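Tyrocidine synthase 2 (Brevibacillus parabrevis, PDB 6TA8) is a large multidomain peptide synthetase, represented here by a condensation-family domain built from two chloramphenicol acetyltransferase-like halves. Local coordinates at residues Q134-L139 against L144-L149; L158-H163 against V170-L175; H271-E276 against I463-A468. All coordinates share one frame; numbering follows the deposited sequence.

Contact 1. Residues Q134-L139 against L144-L149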
loop_
_atom_site.group_PDB
_atom_site.type_symbol
_atom_site.label_atom_id
_atom_site.label_comp_id
_atom_site.label_asym_id
_atom_site.label_seq_id
_atom_site.Cartn_x
_atom_site.Cartn_y
_atom_site.Cartn_z
ATOM N N GLN A 134 -5.462 -16.817 5.572
ATOM C CA GLN A 134 -5.723 -15.408 5.293
ATOM C C GLN A 134 -7.024 -14.935 5.930
ATOM O O GLN A 134 -7.154 -13.750 6.258
ATOM C CB GLN A 134 -5.769 -15.171 3.784
ATOM C CG GLN A 134 -4.448 -15.378 3.072
ATOM C CD GLN A 134 -3.598 -14.127 3.048
ATOM O OE1 GLN A 134 -4.015 -13.069 3.514
ATOM N NE2 GLN A 134 -2.397 -14.243 2.497
ATOM N N SER A 135 -7.989 -15.833 6.112
ATOM C CA SER A 135 -9.320 -15.472 6.578
ATOM C C SER A 135 -9.543 -15.786 8.051
ATOM O O SER A 135 -10.683 -15.721 8.520
ATOM C CB SER A 135 -10.382 -16.179 5.733
ATOM O OG SER A 135 -10.346 -17.581 5.939
ATOM N N SER A 136 -8.488 -16.117 8.792
ATOM C CA SER A 136 -8.600 -16.521 10.188
ATOM C C SER A 136 -7.881 -15.543 11.110
ATOM O O SER A 136 -7.267 -15.936 12.104
ATOM C CB SER A 136 -8.063 -17.936 10.385
ATOM O OG SER A 136 -6.699 -18.023 10.014
ATOM N N ILE A 137 -7.952 -14.253 10.797
ATOM C CA ILE A 137 -7.334 -13.221 11.620
ATOM C C ILE A 137 -8.366 -12.699 12.612
ATOM O O ILE A 137 -9.459 -12.273 12.221
ATOM C CB ILE A 137 -6.775 -12.082 10.753
ATOM C CG1 ILE A 137 -5.502 -12.536 10.036
ATOM C CG2 ILE A 137 -6.500 -10.844 11.598
ATOM C CD1 ILE A 137 -4.766 -11.416 9.331
ATOM N N ASP A 138 -8.023 -12.741 13.897
ATOM C CA ASP A 138 -8.883 -12.219 14.951
ATOM C C ASP A 138 -8.480 -10.780 15.251
ATOM O O ASP A 138 -7.365 -10.527 15.716
ATOM C CB ASP A 138 -8.781 -13.085 16.206
ATOM C CG ASP A 138 -9.739 -12.647 17.297
ATOM O OD1 ASP A 138 -10.681 -11.883 16.997
ATOM O OD2 ASP A 138 -9.549 -13.069 18.456
ATOM N N LEU A 139 -9.388 -9.840 14.986
ATOM C CA LEU A 139 -9.061 -8.430 15.162
ATOM C C LEU A 139 -9.216 -7.970 16.607
ATOM O O LEU A 139 -8.494 -7.067 17.043
ATOM C CB LEU A 139 -9.935 -7.569 14.247
ATOM C CG LEU A 139 -9.267 -7.033 12.981
ATOM C CD1 LEU A 139 -10.247 -6.207 12.162
ATOM C CD2 LEU A 139 -8.036 -6.216 13.335
ATOM N N LEU A 144 -2.396 -10.309 15.008
ATOM C CA LEU A 144 -2.580 -9.874 13.630
ATOM C C LEU A 144 -1.534 -10.440 12.680
ATOM O O LEU A 144 -1.618 -10.191 11.473
ATOM C CB LEU A 144 -2.567 -8.345 13.554
ATOM C CG LEU A 144 -3.647 -7.620 14.359
ATOM C CD1 LEU A 144 -3.588 -6.122 14.104
ATOM C CD2 LEU A 144 -5.022 -8.171 14.027
ATOM N N VAL A 145 -0.561 -11.196 13.184
ATOM C CA VAL A 145 0.513 -11.757 12.370
ATOM C C VAL A 145 0.323 -13.268 12.299
ATOM O O VAL A 145 0.283 -13.946 13.333
ATOM C CB VAL A 145 1.895 -11.403 12.938
ATOM C CG1 VAL A 145 2.993 -11.944 12.036
ATOM C CG2 VAL A 145 2.027 -9.898 13.109
ATOM N N HIS A 146 0.212 -13.792 11.080
ATOM C CA HIS A 146 0.097 -15.226 10.834
ATOM C C HIS A 146 1.295 -15.675 10.010
ATOM O O HIS A 146 1.538 -15.141 8.922
ATOM C CB HIS A 146 -1.207 -15.562 10.107
ATOM C CG HIS A 146 -2.409 -15.587 10.998
ATOM N ND1 HIS A 146 -2.561 -14.733 12.069
ATOM C CD2 HIS A 146 -3.520 -16.361 10.974
ATOM C CE1 HIS A 146 -3.711 -14.982 12.669
ATOM N NE2 HIS A 146 -4.313 -15.964 12.024
ATOM N N VAL A 147 2.039 -16.650 10.524
ATOM C CA VAL A 147 3.213 -17.193 9.850
ATOM C C VAL A 147 2.947 -18.657 9.532
ATOM O O VAL A 147 2.567 -19.430 10.420
ATOM C CB VAL A 147 4.484 -17.039 10.705
ATOM C CG1 VAL A 147 5.711 -17.458 9.913
ATOM C CG2 VAL A 147 4.624 -15.605 11.194
ATOM N N ALA A 148 3.142 -19.035 8.272
ATOM C CA ALA A 148 2.884 -20.394 7.816
ATOM C C ALA A 148 4.101 -20.920 7.074
ATOM O O ALA A 148 4.616 -20.255 6.170
ATOM C CB ALA A 148 1.649 -20.452 6.913
ATOM N N LEU A 149 4.553 -22.112 7.454
ATOM C CA LEU A 149 5.702 -22.760 6.837
ATOM C C LEU A 149 5.222 -23.991 6.079
ATOM O O LEU A 149 4.633 -24.900 6.673
ATOM C CB LEU A 149 6.743 -23.144 7.889
ATOM C CG LEU A 149 7.947 -23.951 7.396
ATOM C CD1 LEU A 149 8.712 -23.183 6.329
ATOM C CD2 LEU A 149 8.858 -24.313 8.559
#
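S136 and H146 form the polar end of this contact, I137, L139 and L144 the apolar one. Together they pack the return of a beta-alpha-beta crossover: strand 110-115 leads through helix 122-134 and the connection 134-139 into strand 145-152, which pairs in parallel with strand 110-115. The backbone O of S136 accepts NE2-H of H146 at 3.0 Å. The bond is bent, 140° at the hydrogen, and the nitrogen stands well above the carbonyl plane rather than in it. OG of S136 reaches only the ring rim, 3.7 Å from H146 CD2; its own hydrogen bond goes back to I133 O, in the last turn of helix 122-134. I137 follows over the imidazole. Its CG1 lies beside the backbone N and anti to the carbonyl carbon (chi1 -74°), which brings a methylene over the ring centre in a CH-pi contact, 4.1 Å from CG1 to the H146 centroid and 12° off the normal. Bond at the rim and methylene on the face together limit how far the imidazole can turn, while ND1, buried, has no partner in the model. The other branch of I137 meets L144 at about a right angle, CG2 to CD2 at 3.9 Å. At D138 it is the backbone that takes part, with O 3.7 Å from L144 CD2; the carboxylate turns off to H141 ND1. L139 starts out pointing away but bends back, and its CD2 meets the same methyl, L144 CD2, at 3.7 Å.

Contact 2. Residues L158-H163 against V170-L175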
loop_
_atom_site.group_PDB
_atom_site.type_symbol
_atom_site.label_atom_id
_atom_site.label_comp_id
_atom_site.label_asym_id
_atom_site.label_seq_id
_atom_site.Cartn_x
_atom_site.Cartn_y
_atom_site.Cartn_z
ATOM N N LEU A 158 7.473 -20.001 3.042
ATOM C CA LEU A 158 7.105 -19.305 4.271
ATOM C C LEU A 158 6.127 -18.188 3.930
ATOM O O LEU A 158 6.488 -17.232 3.235
ATOM C CB LEU A 158 8.340 -18.754 4.981
ATOM C CG LEU A 158 8.100 -18.201 6.388
ATOM C CD1 LEU A 158 7.678 -19.312 7.337
ATOM C CD2 LEU A 158 9.338 -17.485 6.907
ATOM N N LEU A 159 4.897 -18.310 4.420
ATOM C CA LEU A 159 3.863 -17.305 4.220
ATOM C C LEU A 159 3.773 -16.419 5.455
ATOM O O LEU A 159 3.750 -16.922 6.583
ATOM C CB LEU A 159 2.511 -17.964 3.942
ATOM C CG LEU A 159 1.289 -17.046 3.897
ATOM C CD1 LEU A 159 1.393 -16.065 2.739
ATOM C CD2 LEU A 159 0.012 -17.863 3.797
ATOM N N VAL A 160 3.728 -15.107 5.239
ATOM C CA VAL A 160 3.637 -14.123 6.316
ATOM C C VAL A 160 2.483 -13.192 5.968
ATOM O O VAL A 160 2.628 -12.300 5.125
ATOM C CB VAL A 160 4.940 -13.340 6.508
ATOM C CG1 VAL A 160 4.784 -12.327 7.631
ATOM C CG2 VAL A 160 6.098 -14.286 6.794
ATOM N N ALA A 161 1.337 -13.391 6.614
ATOM C CA ALA A 161 0.142 -12.592 6.375
ATOM C C ALA A 161 -0.137 -11.718 7.590
ATOM O O ALA A 161 -0.204 -12.217 8.717
ATOM C CB ALA A 161 -1.064 -13.483 6.075
ATOM N N ILE A 162 -0.293 -10.417 7.356
ATOM C CA ILE A 162 -0.541 -9.444 8.412
ATOM C C ILE A 162 -1.705 -8.559 7.992
ATOM O O ILE A 162 -1.779 -8.123 6.838
ATOM C CB ILE A 162 0.707 -8.585 8.708
ATOM C CG1 ILE A 162 1.933 -9.471 8.932
ATOM C CG2 ILE A 162 0.471 -7.699 9.918
ATOM C CD1 ILE A 162 3.202 -8.693 9.170
ATOM N N HIS A 163 -2.611 -8.294 8.931
ATOM C CA HIS A 163 -3.728 -7.398 8.662
ATOM C C HIS A 163 -3.215 -6.017 8.273
ATOM O O HIS A 163 -2.252 -5.507 8.852
ATOM C CB HIS A 163 -4.636 -7.300 9.888
ATOM C CG HIS A 163 -6.012 -6.797 9.582
ATOM N ND1 HIS A 163 -6.318 -5.454 9.522
ATOM C CD2 HIS A 163 -7.165 -7.459 9.320
ATOM C CE1 HIS A 163 -7.600 -5.311 9.235
ATOM N NE2 HIS A 163 -8.137 -6.511 9.109
ATOM N N VAL A 170 6.199 0.339 2.981
ATOM C CA VAL A 170 7.503 0.598 3.586
ATOM C C VAL A 170 7.731 -0.322 4.780
ATOM O O VAL A 170 8.854 -0.780 5.022
ATOM C CB VAL A 170 7.625 2.082 3.977
ATOM C CG1 VAL A 170 8.938 2.342 4.702
ATOM C CG2 VAL A 170 7.512 2.967 2.746
ATOM N N SER A 171 6.670 -0.615 5.539
ATOM C CA SER A 171 6.802 -1.507 6.687
ATOM C C SER A 171 7.263 -2.898 6.271
ATOM O O SER A 171 7.973 -3.568 7.029
ATOM C CB SER A 171 5.474 -1.594 7.441
ATOM O OG SER A 171 5.065 -0.321 7.913
ATOM N N TRP A 172 6.874 -3.349 5.076
ATOM C CA TRP A 172 7.300 -4.666 4.614
ATOM C C TRP A 172 8.791 -4.696 4.304
ATOM O O TRP A 172 9.440 -5.732 4.496
ATOM C CB TRP A 172 6.489 -5.080 3.386
ATOM C CG TRP A 172 5.145 -5.647 3.728
ATOM C CD1 TRP A 172 3.932 -5.043 3.561
ATOM C CD2 TRP A 172 4.876 -6.932 4.299
ATOM N NE1 TRP A 172 2.926 -5.873 3.991
ATOM C CE2 TRP A 172 3.480 -7.040 4.450
ATOM C CE3 TRP A 172 5.682 -8.003 4.697
ATOM C CZ2 TRP A 172 2.872 -8.174 4.981
ATOM C CZ3 TRP A 172 5.077 -9.129 5.225
ATOM C CH2 TRP A 172 3.685 -9.206 5.362
ATOM N N ARG A 173 9.352 -3.580 3.830
ATOM C CA ARG A 173 10.790 -3.530 3.591
ATOM C C ARG A 173 11.566 -3.613 4.901
ATOM O O ARG A 173 12.633 -4.236 4.958
ATOM C CB ARG A 173 11.156 -2.257 2.828
ATOM C CG ARG A 173 10.196 -1.910 1.705
ATOM C CD ARG A 173 10.405 -0.484 1.230
ATOM N NE ARG A 173 10.930 -0.432 -0.130
ATOM C CZ ARG A 173 10.201 -0.129 -1.198
ATOM N NH1 ARG A 173 10.757 -0.102 -2.402
ATOM N NH2 ARG A 173 8.912 0.149 -1.061
ATOM N N ILE A 174 11.045 -2.994 5.965
ATOM C CA ILE A 174 11.665 -3.138 7.279
ATOM C C ILE A 174 11.552 -4.576 7.765
ATOM O O ILE A 174 12.454 -5.082 8.444
ATOM C CB ILE A 174 11.030 -2.152 8.277
ATOM C CG1 ILE A 174 11.053 -0.732 7.715
ATOM C CG2 ILE A 174 11.749 -2.203 9.616
ATOM C CD1 ILE A 174 10.308 0.269 8.567
ATOM N N LEU A 175 10.457 -5.258 7.424
ATOM C CA LEU A 175 10.298 -6.655 7.814
ATOM C C LEU A 175 11.313 -7.541 7.103
ATOM O O LEU A 175 11.941 -8.405 7.727
ATOM C CB LEU A 175 8.875 -7.124 7.517
ATOM C CG LEU A 175 7.828 -6.863 8.599
ATOM C CD1 LEU A 175 6.530 -7.570 8.253
ATOM C CD2 LEU A 175 8.340 -7.312 9.956
#
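W172 drives the rim of its six-membered ring into a notch on strand 158-163. Three groups shape the notch: the V160 carbonyl, the V160 CG1 methyl and the end of I162. The apex atom CH2 of W172 sits deepest, 3.3 Å from V160 O. W172 CH2 also lies 4.0 Å from V160 CG1 and 3.9 Å from I162 CD1. The indole meets O and CD1 obliquely, and its long axis slides past both strand side chains in the opposite direction. With W172 CG beside the backbone N (chi1 -81°), an indole that leaves its helix obliquely still reaches across to the sheet. The complementary bump is I162. Its extended chain (chi2 178°) carries CD1 outward into the hollow between W172 and L175, one helical turn apart; there I162 CD1 meets L175 CD1 tip to tip at 3.6 Å. V160 and I162 can both take part because alternate residues of a strand face the same way, whereas A161 between them points to the far side of the sheet. This is helix-on-sheet packing in a chloramphenicol acetyltransferase-like half. Strand 155-163 runs into the HHxxxDG signature of condensation domains, which starts at H163, and helix 169-187 turns back over the sheet; the axes of 158-163 and 170-175 pass 12.1 Å apart, their directions at 141°. That separation is what the large indole spans. Helix 69-82 adds neighbours on the same face, F76 against V160 and I79 against L175. W172 also touches V59 of strand 56-63, and its NE1 makes a weak hydrogen bond to Q57 OE1 of the same strand.

Contact 3. Residues H271-E276 against I463-A468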
loop_
_atom_site.group_PDB
_atom_site.type_symbol
_atom_site.label_atom_id
_atom_site.label_comp_id
_atom_site.label_asym_id
_atom_site.label_seq_id
_atom_site.Cartn_x
_atom_site.Cartn_y
_atom_site.Cartn_z
ATOM N N HIS A 271 16.859 12.818 -15.646
ATOM C CA HIS A 271 17.519 14.112 -15.520
ATOM C C HIS A 271 17.416 14.981 -16.772
ATOM O O HIS A 271 18.070 16.028 -16.829
ATOM C CB HIS A 271 18.989 13.906 -15.141
ATOM C CG HIS A 271 19.179 13.183 -13.843
ATOM N ND1 HIS A 271 20.421 12.827 -13.362
ATOM C CD2 HIS A 271 18.283 12.752 -12.923
ATOM C CE1 HIS A 271 20.280 12.206 -12.204
ATOM N NE2 HIS A 271 18.993 12.147 -11.916
ATOM N N ALA A 272 16.622 14.585 -17.768
ATOM C CA ALA A 272 16.347 15.484 -18.885
ATOM C C ALA A 272 15.267 16.494 -18.518
ATOM O O ALA A 272 15.340 17.662 -18.916
ATOM C CB ALA A 272 15.939 14.685 -20.123
ATOM N N TYR A 273 14.257 16.056 -17.769
ATOM C CA TYR A 273 13.296 16.942 -17.130
ATOM C C TYR A 273 13.509 17.026 -15.625
ATOM O O TYR A 273 12.804 17.788 -14.954
ATOM C CB TYR A 273 11.864 16.476 -17.423
ATOM C CG TYR A 273 11.433 16.640 -18.864
ATOM C CD1 TYR A 273 11.708 15.658 -19.806
ATOM C CD2 TYR A 273 10.741 17.771 -19.276
ATOM C CE1 TYR A 273 11.313 15.802 -21.123
ATOM C CE2 TYR A 273 10.342 17.923 -20.591
ATOM C CZ TYR A 273 10.630 16.936 -21.510
ATOM O OH TYR A 273 10.235 17.083 -22.819
ATOM N N HIS A 274 14.470 16.276 -15.092
ATOM C CA HIS A 274 14.710 16.132 -13.656
ATOM C C HIS A 274 13.401 15.900 -12.905
ATOM O O HIS A 274 12.994 16.664 -12.029
ATOM C CB HIS A 274 15.480 17.325 -13.098
ATOM C CG HIS A 274 16.921 17.024 -12.817
ATOM N ND1 HIS A 274 17.323 16.265 -11.738
ATOM C CD2 HIS A 274 18.050 17.358 -13.484
ATOM C CE1 HIS A 274 18.640 16.154 -11.748
ATOM N NE2 HIS A 274 19.106 16.808 -12.796
ATOM N N THR A 275 12.740 14.811 -13.283
ATOM C CA THR A 275 11.492 14.384 -12.679
ATOM C C THR A 275 11.760 13.284 -11.660
ATOM O O THR A 275 12.904 12.927 -11.366
ATOM C CB THR A 275 10.516 13.894 -13.753
ATOM O OG1 THR A 275 11.159 12.898 -14.561
ATOM C CG2 THR A 275 10.070 15.045 -14.636
ATOM N N GLU A 276 10.682 12.743 -11.111
ATOM C CA GLU A 276 10.723 11.540 -10.298
ATOM C C GLU A 276 9.813 10.495 -10.935
ATOM O O GLU A 276 9.212 10.725 -11.987
ATOM C CB GLU A 276 10.320 11.842 -8.850
ATOM C CG GLU A 276 11.057 13.026 -8.226
ATOM C CD GLU A 276 12.494 12.707 -7.837
ATOM O OE1 GLU A 276 12.989 11.611 -8.178
ATOM O OE2 GLU A 276 13.133 13.561 -7.185
ATOM N N ILE A 463 9.693 7.493 -22.607
ATOM C CA ILE A 463 11.093 7.120 -22.426
ATOM C C ILE A 463 11.880 7.317 -23.714
ATOM O O ILE A 463 13.063 7.677 -23.675
ATOM C CB ILE A 463 11.206 5.672 -21.910
ATOM C CG1 ILE A 463 10.546 4.695 -22.883
ATOM C CG2 ILE A 463 10.578 5.553 -20.532
ATOM C CD1 ILE A 463 11.283 3.380 -23.027
ATOM N N GLU A 464 11.253 7.095 -24.870
ATOM C CA GLU A 464 11.920 7.342 -26.141
ATOM C C GLU A 464 11.964 8.823 -26.493
ATOM O O GLU A 464 12.827 9.235 -27.276
ATOM C CB GLU A 464 11.232 6.555 -27.259
ATOM C CG GLU A 464 11.338 5.046 -27.097
ATOM C CD GLU A 464 10.433 4.289 -28.049
ATOM O OE1 GLU A 464 10.302 4.716 -29.215
ATOM O OE2 GLU A 464 9.849 3.267 -27.629
ATOM N N HIS A 465 11.057 9.627 -25.937
ATOM C CA HIS A 465 11.126 11.070 -26.129
ATOM C C HIS A 465 12.108 11.712 -25.157
ATOM O O HIS A 465 12.841 12.634 -25.529
ATOM C CB HIS A 465 9.737 11.692 -25.972
ATOM C CG HIS A 465 9.759 13.118 -25.519
ATOM N ND1 HIS A 465 10.153 14.153 -26.340
ATOM C CD2 HIS A 465 9.436 13.682 -24.331
ATOM C CE1 HIS A 465 10.072 15.293 -25.677
ATOM N NE2 HIS A 465 9.639 15.035 -24.456
ATOM N N CYS A 466 12.142 11.231 -23.911
ATOM C CA CYS A 466 13.054 11.775 -22.914
ATOM C C CYS A 466 14.492 11.320 -23.121
ATOM O O CYS A 466 15.411 11.967 -22.606
ATOM C CB CYS A 466 12.591 11.387 -21.507
ATOM S SG CYS A 466 11.049 12.174 -20.987
ATOM N N MET A 467 14.710 10.225 -23.851
ATOM C CA MET A 467 16.065 9.791 -24.161
ATOM C C MET A 467 16.654 10.531 -25.352
ATOM O O MET A 467 17.881 10.568 -25.497
ATOM C CB MET A 467 16.094 8.284 -24.428
ATOM C CG MET A 467 16.485 7.451 -23.219
ATOM S SD MET A 467 16.328 5.682 -23.517
ATOM C CE MET A 467 17.136 5.537 -25.109
ATOM N N ALA A 468 15.811 11.115 -26.205
ATOM C CA ALA A 468 16.310 11.908 -27.321
ATOM C C ALA A 468 16.728 13.305 -26.884
ATOM O O ALA A 468 17.618 13.902 -27.500
ATOM C CB ALA A 468 15.251 11.995 -28.420
#
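The short, weakly bonded helix 270-273 docks on the C-terminal part of the long helix 445-466, with A272 and Y273 facing H465 and C466. The backbones come nearest at A272 and C466, whose CA atoms are 6.4 Å apart. Here the small methyl A272 CB rests 3.7 Å from C466 O, and the small side chain is consistent with so close an approach. Y273, by contrast, spans the interface with a full phenol. Y273 OH forms a hydrogen bond of 2.7 Å with H465 NE2, in which either group could be the donor. Each partner lies near the plane of the other's ring, so the bond is made rim to rim and neither ring covers the other's face. The centroids of the Y273 and H465 rings stand 5.8 Å apart and the planes are turned by 45°. H465 gets there by an anti first torsion, CG opposite its backbone N (chi1 153°), which swings an imidazole that leaves the helix at a slant across to the phenol. Both helices belong to the C-terminal half of the condensation fold, at its periphery, and segments 271-276 and 463-468 are separated by 186 residues. P340 of helix 339-351 packs on both Y273 and H465, and K344 on Y273. Along the CD1-CE1 side of the phenol, the C466 thiol makes a sulfur-aromatic contact. C466 SG lies 3.6 Å from Y273 CE1 and 4.7 Å from the ring centroid, approaching obliquely, 66° off the normal. The same C466 side chain leans on V269, in the loop just before helix 270-273.

Contacts 1 and 2 are neighbours in one sheet, their centres 12 Å apart. Strands 145-152 and 155-163 pair antiparallel there, with probable hydrogen bonds from L159 N to A148 O (2.6 Å) and from H146 N to A161 O (2.9 Å), while I162 CG2 packs on L144 O. Contact 2 brackets the HHxxxDG signature, which begins at H163 and ends just before V170; contact 1 reaches it from its loop, where L139 touches H163. Contact 3 is remote: its centre is about 44 Å from that of contact 1, on the opposite side of the chain's centre, and its nearest atoms are about 13 Å from contact 2.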